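Local structure of 3,6-diketocamphane 1,6-monooxygenase (4UWM) at residues Lys137-Ile149 with Phe159-Pro171. The protein oxidises a diketone of the (-)-camphor pathway to a lactone with FMNH2 and molecular oxygen, as the oxygenating subunit of a type II Baeyer-Villiger monooxygenase. Residues are numbered along the deposited sequence; the frame is centred on the assembly and turned at random.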
loop_
_atom_site.group_PDB
_atom_site.type_symbol
_atom_site.label_atom_id
_atom_site.label_comp_id
_atom_site.label_asym_id
_atom_site.label_seq_id
_atom_site.Cartn_x
_atom_site.Cartn_y
_atom_site.Cartn_z
ATOM N N LYS A 137 -7.345 -25.982 6.042
ATOM C CA LYS A 137 -6.361 -25.060 6.595
ATOM C C LYS A 137 -6.865 -24.432 7.898
ATOM O O LYS A 137 -8.062 -24.205 8.062
ATOM C CB LYS A 137 -6.039 -23.967 5.566
ATOM C CG LYS A 137 -5.670 -24.503 4.195
ATOM C CD LYS A 137 -5.065 -23.425 3.312
ATOM C CE LYS A 137 -5.027 -23.870 1.851
ATOM N NZ LYS A 137 -4.305 -22.904 0.980
ATOM N N ASN A 138 -5.957 -24.131 8.814
ATOM C CA ASN A 138 -6.347 -23.521 10.073
ATOM C C ASN A 138 -5.868 -22.067 10.161
ATOM O O ASN A 138 -4.661 -21.805 10.198
ATOM C CB ASN A 138 -5.785 -24.324 11.235
ATOM C CG ASN A 138 -6.224 -23.786 12.575
ATOM O OD1 ASN A 138 -5.598 -22.893 13.139
ATOM N ND2 ASN A 138 -7.311 -24.337 13.099
ATOM N N LEU A 139 -6.806 -21.126 10.238
ATOM C CA LEU A 139 -6.454 -19.694 10.214
ATOM C C LEU A 139 -5.521 -19.287 11.351
ATOM O O LEU A 139 -4.570 -18.562 11.121
ATOM C CB LEU A 139 -7.697 -18.796 10.184
ATOM C CG LEU A 139 -8.538 -18.851 8.895
ATOM C CD1 LEU A 139 -9.914 -18.252 9.125
ATOM C CD2 LEU A 139 -7.851 -18.165 7.723
ATOM N N ASN A 140 -5.763 -19.768 12.568
ATOM C CA ASN A 140 -4.891 -19.415 13.712
ATOM C C ASN A 140 -3.464 -19.953 13.582
ATOM O O ASN A 140 -2.505 -19.282 13.978
ATOM C CB ASN A 140 -5.526 -19.837 15.047
ATOM C CG ASN A 140 -6.782 -19.030 15.380
ATOM O OD1 ASN A 140 -6.869 -17.815 15.124
ATOM N ND2 ASN A 140 -7.759 -19.701 15.954
ATOM N N ASP A 141 -3.327 -21.158 13.028
ATOM C CA ASP A 141 -2.006 -21.722 12.731
ATOM C C ASP A 141 -1.298 -20.886 11.652
ATOM O O ASP A 141 -0.093 -20.644 11.735
ATOM C CB ASP A 141 -2.116 -23.161 12.224
ATOM C CG ASP A 141 -2.562 -24.144 13.300
ATOM O OD1 ASP A 141 -2.491 -23.813 14.505
ATOM O OD2 ASP A 141 -2.974 -25.268 12.924
ATOM N N MET A 142 -2.064 -20.462 10.644
ATOM C CA MET A 142 -1.571 -19.511 9.635
ATOM C C MET A 142 -1.052 -18.219 10.263
ATOM O O MET A 142 0.049 -17.773 9.920
ATOM C CB MET A 142 -2.618 -19.239 8.550
ATOM C CG MET A 142 -2.945 -20.473 7.761
ATOM S SD MET A 142 -4.192 -20.277 6.489
ATOM C CE MET A 142 -3.213 -19.646 5.124
ATOM N N VAL A 143 -1.805 -17.644 11.206
ATOM C CA VAL A 143 -1.344 -16.446 11.935
ATOM C C VAL A 143 -0.017 -16.684 12.638
ATOM O O VAL A 143 0.891 -15.853 12.570
ATOM C CB VAL A 143 -2.414 -15.889 12.930
ATOM C CG1 VAL A 143 -1.848 -14.801 13.832
ATOM C CG2 VAL A 143 -3.653 -15.391 12.193
ATOM N N ARG A 144 0.107 -17.830 13.315
ATOM C CA ARG A 144 1.328 -18.181 14.046
ATOM C C ARG A 144 2.558 -18.306 13.137
ATOM O O ARG A 144 3.619 -17.791 13.448
ATOM C CB ARG A 144 1.108 -19.494 14.813
ATOM C CG ARG A 144 1.886 -19.617 16.108
ATOM C CD ARG A 144 1.492 -20.884 16.858
ATOM N NE ARG A 144 0.040 -21.060 16.943
ATOM C CZ ARG A 144 -0.630 -22.078 16.408
ATOM N NH1 ARG A 144 0.013 -23.033 15.746
ATOM N NH2 ARG A 144 -1.945 -22.145 16.543
ATOM N N GLU A 145 2.407 -19.015 12.025
ATOM C CA GLU A 145 3.527 -19.232 11.107
ATOM C C GLU A 145 3.935 -17.912 10.463
ATOM O O GLU A 145 5.120 -17.629 10.325
ATOM C CB GLU A 145 3.195 -20.287 10.039
ATOM C CG GLU A 145 4.374 -20.666 9.129
ATOM C CD GLU A 145 4.011 -21.722 8.101
ATOM O OE1 GLU A 145 3.307 -22.679 8.442
ATOM O OE2 GLU A 145 4.416 -21.610 6.939
ATOM N N SER A 146 2.949 -17.097 10.079
ATOM C CA SER A 146 3.283 -15.801 9.474
ATOM C C SER A 146 4.083 -14.949 10.451
ATOM O O SER A 146 5.129 -14.408 10.112
ATOM C CB SER A 146 2.025 -15.045 9.006
ATOM O OG SER A 146 2.377 -13.680 8.784
ATOM N N LEU A 147 3.598 -14.832 11.680
ATOM C CA LEU A 147 4.279 -14.000 12.667
ATOM C C LEU A 147 5.693 -14.537 12.944
ATOM O O LEU A 147 6.643 -13.767 13.064
ATOM C CB LEU A 147 3.464 -13.964 13.965
ATOM C CG LEU A 147 4.043 -13.201 15.156
ATOM C CD1 LEU A 147 4.298 -11.733 14.816
ATOM C CD2 LEU A 147 3.073 -13.330 16.313
ATOM N N PHE A 148 5.814 -15.858 13.033
ATOM C CA PHE A 148 7.131 -16.511 13.205
ATOM C C PHE A 148 8.090 -16.027 12.123
ATOM O O PHE A 148 9.187 -15.568 12.436
ATOM C CB PHE A 148 6.982 -18.034 13.171
ATOM C CG PHE A 148 8.298 -18.784 13.151
ATOM C CD1 PHE A 148 9.026 -18.979 14.319
ATOM C CD2 PHE A 148 8.796 -19.298 11.961
ATOM C CE1 PHE A 148 10.224 -19.677 14.308
ATOM C CE2 PHE A 148 10.004 -19.994 11.936
ATOM C CZ PHE A 148 10.713 -20.188 13.117
ATOM N N ILE A 149 7.653 -16.098 10.858
ATOM C CA ILE A 149 8.445 -15.615 9.708
ATOM C C ILE A 149 8.745 -14.118 9.748
ATOM O O ILE A 149 9.904 -13.711 9.596
ATOM C CB ILE A 149 7.773 -16.006 8.355
ATOM C CG1 ILE A 149 7.753 -17.532 8.214
ATOM C CG2 ILE A 149 8.459 -15.330 7.166
ATOM C CD1 ILE A 149 6.804 -18.089 7.153
ATOM N N PHE A 159 18.127 -17.056 7.340
ATOM C CA PHE A 159 17.395 -18.289 7.607
ATOM C C PHE A 159 16.649 -18.659 6.343
ATOM O O PHE A 159 16.507 -17.841 5.418
ATOM C CB PHE A 159 16.421 -18.123 8.787
ATOM C CG PHE A 159 15.195 -17.292 8.454
ATOM C CD1 PHE A 159 15.280 -15.908 8.376
ATOM C CD2 PHE A 159 13.969 -17.905 8.177
ATOM C CE1 PHE A 159 14.156 -15.143 8.060
ATOM C CE2 PHE A 159 12.845 -17.142 7.860
ATOM C CZ PHE A 159 12.945 -15.760 7.805
ATOM N N PHE A 160 16.175 -19.893 6.277
ATOM C CA PHE A 160 15.158 -20.247 5.305
ATOM C C PHE A 160 14.157 -21.136 5.999
ATOM O O PHE A 160 14.535 -21.980 6.801
ATOM C CB PHE A 160 15.731 -20.931 4.063
ATOM C CG PHE A 160 14.755 -20.995 2.922
ATOM C CD1 PHE A 160 14.599 -19.905 2.070
ATOM C CD2 PHE A 160 13.973 -22.122 2.715
ATOM C CE1 PHE A 160 13.686 -19.943 1.025
ATOM C CE2 PHE A 160 13.053 -22.167 1.673
ATOM C CZ PHE A 160 12.908 -21.073 0.823
ATOM N N HIS A 161 12.874 -20.935 5.706
ATOM C CA HIS A 161 11.830 -21.637 6.412
ATOM C C HIS A 161 10.914 -22.303 5.409
ATOM O O HIS A 161 10.369 -21.649 4.526
ATOM C CB HIS A 161 11.037 -20.665 7.303
ATOM C CG HIS A 161 9.872 -21.297 7.996
ATOM N ND1 HIS A 161 9.987 -21.946 9.207
ATOM C CD2 HIS A 161 8.571 -21.401 7.635
ATOM C CE1 HIS A 161 8.804 -22.410 9.568
ATOM N NE2 HIS A 161 7.930 -22.097 8.627
ATOM N N GLU A 162 10.763 -23.619 5.540
ATOM C CA GLU A 162 9.857 -24.394 4.697
ATOM C C GLU A 162 8.680 -24.769 5.564
ATOM O O GLU A 162 8.736 -25.752 6.288
ATOM C CB GLU A 162 10.554 -25.658 4.179
ATOM C CG GLU A 162 11.531 -25.402 3.049
ATOM C CD GLU A 162 12.120 -26.683 2.479
ATOM O OE1 GLU A 162 11.397 -27.443 1.806
ATOM O OE2 GLU A 162 13.316 -26.929 2.709
ATOM N N GLY A 163 7.621 -23.967 5.526
ATOM C CA GLY A 163 6.546 -24.141 6.477
ATOM C C GLY A 163 5.380 -24.904 5.912
ATOM O O GLY A 163 5.409 -25.345 4.758
ATOM N N LYS A 164 4.331 -25.035 6.717
ATOM C CA LYS A 164 3.105 -25.686 6.275
ATOM C C LYS A 164 2.358 -24.811 5.269
ATOM O O LYS A 164 1.681 -25.312 4.348
ATOM C CB LYS A 164 2.200 -26.006 7.473
ATOM C CG LYS A 164 1.167 -27.082 7.176
ATOM C CD LYS A 164 0.056 -27.129 8.211
ATOM C CE LYS A 164 -1.052 -28.053 7.740
ATOM N NZ LYS A 164 -2.147 -28.126 8.743
ATOM N N TYR A 165 2.484 -23.499 5.439
ATOM C CA TYR A 165 1.696 -22.565 4.641
ATOM C C TYR A 165 2.523 -21.701 3.695
ATOM O O TYR A 165 2.043 -21.323 2.614
ATOM C CB TYR A 165 0.840 -21.696 5.572
ATOM C CG TYR A 165 -0.148 -22.508 6.388
ATOM C CD1 TYR A 165 -1.241 -23.113 5.769
ATOM C CD2 TYR A 165 0.007 -22.669 7.767
ATOM C CE1 TYR A 165 -2.145 -23.866 6.498
ATOM C CE2 TYR A 165 -0.900 -23.432 8.508
ATOM C CZ TYR A 165 -1.974 -24.017 7.856
ATOM O OH TYR A 165 -2.911 -24.772 8.530
ATOM N N TRP A 166 3.743 -21.367 4.097
ATOM C CA TRP A 166 4.620 -20.585 3.222
ATOM C C TRP A 166 6.064 -21.055 3.231
ATOM O O TRP A 166 6.543 -21.582 4.227
ATOM C CB TRP A 166 4.652 -19.112 3.645
ATOM C CG TRP A 166 3.329 -18.428 3.602
ATOM C CD1 TRP A 166 2.709 -17.900 2.511
ATOM C CD2 TRP A 166 2.458 -18.186 4.718
ATOM N NE1 TRP A 166 1.513 -17.336 2.873
ATOM C CE2 TRP A 166 1.335 -17.485 4.222
ATOM C CE3 TRP A 166 2.531 -18.475 6.087
ATOM C CZ2 TRP A 166 0.277 -17.076 5.039
ATOM C CZ3 TRP A 166 1.456 -18.057 6.919
ATOM C CH2 TRP A 166 0.351 -17.367 6.377
ATOM N N ASP A 167 6.762 -20.778 2.135
ATOM C CA ASP A 167 8.226 -20.764 2.152
ATOM C C ASP A 167 8.703 -19.313 2.221
ATOM O O ASP A 167 8.181 -18.452 1.514
ATOM C CB ASP A 167 8.773 -21.425 0.888
ATOM C CG ASP A 167 8.398 -22.882 0.797
ATOM O OD1 ASP A 167 8.316 -23.544 1.846
ATOM O OD2 ASP A 167 8.151 -23.352 -0.319
ATOM N N ALA A 168 9.694 -19.044 3.058
ATOM C CA ALA A 168 10.217 -17.698 3.209
ATOM C C ALA A 168 11.607 -17.744 3.803
ATOM O O ALA A 168 12.005 -18.746 4.374
ATOM C CB ALA A 168 9.295 -16.889 4.120
ATOM N N GLY A 169 12.364 -16.665 3.669
ATOM C CA GLY A 169 13.653 -16.604 4.324
ATOM C C GLY A 169 14.333 -15.262 4.264
ATOM O O GLY A 169 13.741 -14.272 3.833
ATOM N N TYR A 170 15.568 -15.213 4.748
ATOM C CA TYR A 170 16.366 -13.992 4.654
ATOM C C TYR A 170 17.747 -14.392 4.127
ATOM O O TYR A 170 18.363 -15.284 4.698
ATOM C CB TYR A 170 16.467 -13.268 6.000
ATOM C CG TYR A 170 17.058 -11.883 5.854
ATOM C CD1 TYR A 170 16.270 -10.782 5.466
ATOM C CD2 TYR A 170 18.422 -11.679 6.023
ATOM C CE1 TYR A 170 16.840 -9.515 5.303
ATOM C CE2 TYR A 170 18.992 -10.439 5.851
ATOM C CZ TYR A 170 18.214 -9.358 5.493
ATOM O OH TYR A 170 18.855 -8.135 5.336
ATOM N N PRO A 171 18.215 -13.757 3.023
ATOM C CA PRO A 171 19.428 -14.235 2.353
ATOM C C PRO A 171 20.726 -13.772 2.999
ATOM O O PRO A 171 20.745 -12.787 3.750
ATOM C CB PRO A 171 19.310 -13.632 0.946
ATOM C CG PRO A 171 18.560 -12.363 1.157
ATOM C CD PRO A 171 17.618 -12.603 2.314
HETATM O O HOH W 1 -2.441 -26.019 10.604
#
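Glu145 reaches from its helix into the turn of a beta-hairpin, a worked example of a carboxylate gathering the backbone N-H groups of a turn. Its CG lies anti to the backbone N (chi1 -174°) and the chain is extended, which lets Glu145 OE2 accept from Trp166 N at 2.9 Å and Tyr165 N at 3.1 Å, both on its syn side but tilted from the carboxylate plane; OE1 takes only weak bonds from Lys164 N and Tyr165 N. Tight packing lies along the Met142-Ile149 side. Met142 lays CG over the centre of the Tyr165 ring, 3.4 Å from the centroid, a CH-pi contact with SD farther off over the same face in a Met-aromatic contact, while Trp166 turns its CZ3 edge to Met142 O and Ile149 CG2 meets Ala168 CB at 3.5 Å. Tyr165 OH receives a nearly straight bond (173°) from Asn138 N; an alanine in place of this tyrosine would probably leave that N-H without its acceptor and Met142 CG without the ring face it packs on. The Asp141-Phe148 side is more exposed: the Phe148 and His161 rings meet obliquely, planes at 56°, and a water joins Asp141 OD2 to Tyr165 OH. Hairpin 159-170 thus packs on helix 139-155, whose Val143 and Leu147 touch barrel strand 105-108; Pro85 abuts Trp166, and Asp167 salt-bridges Lys137 of the second subunit.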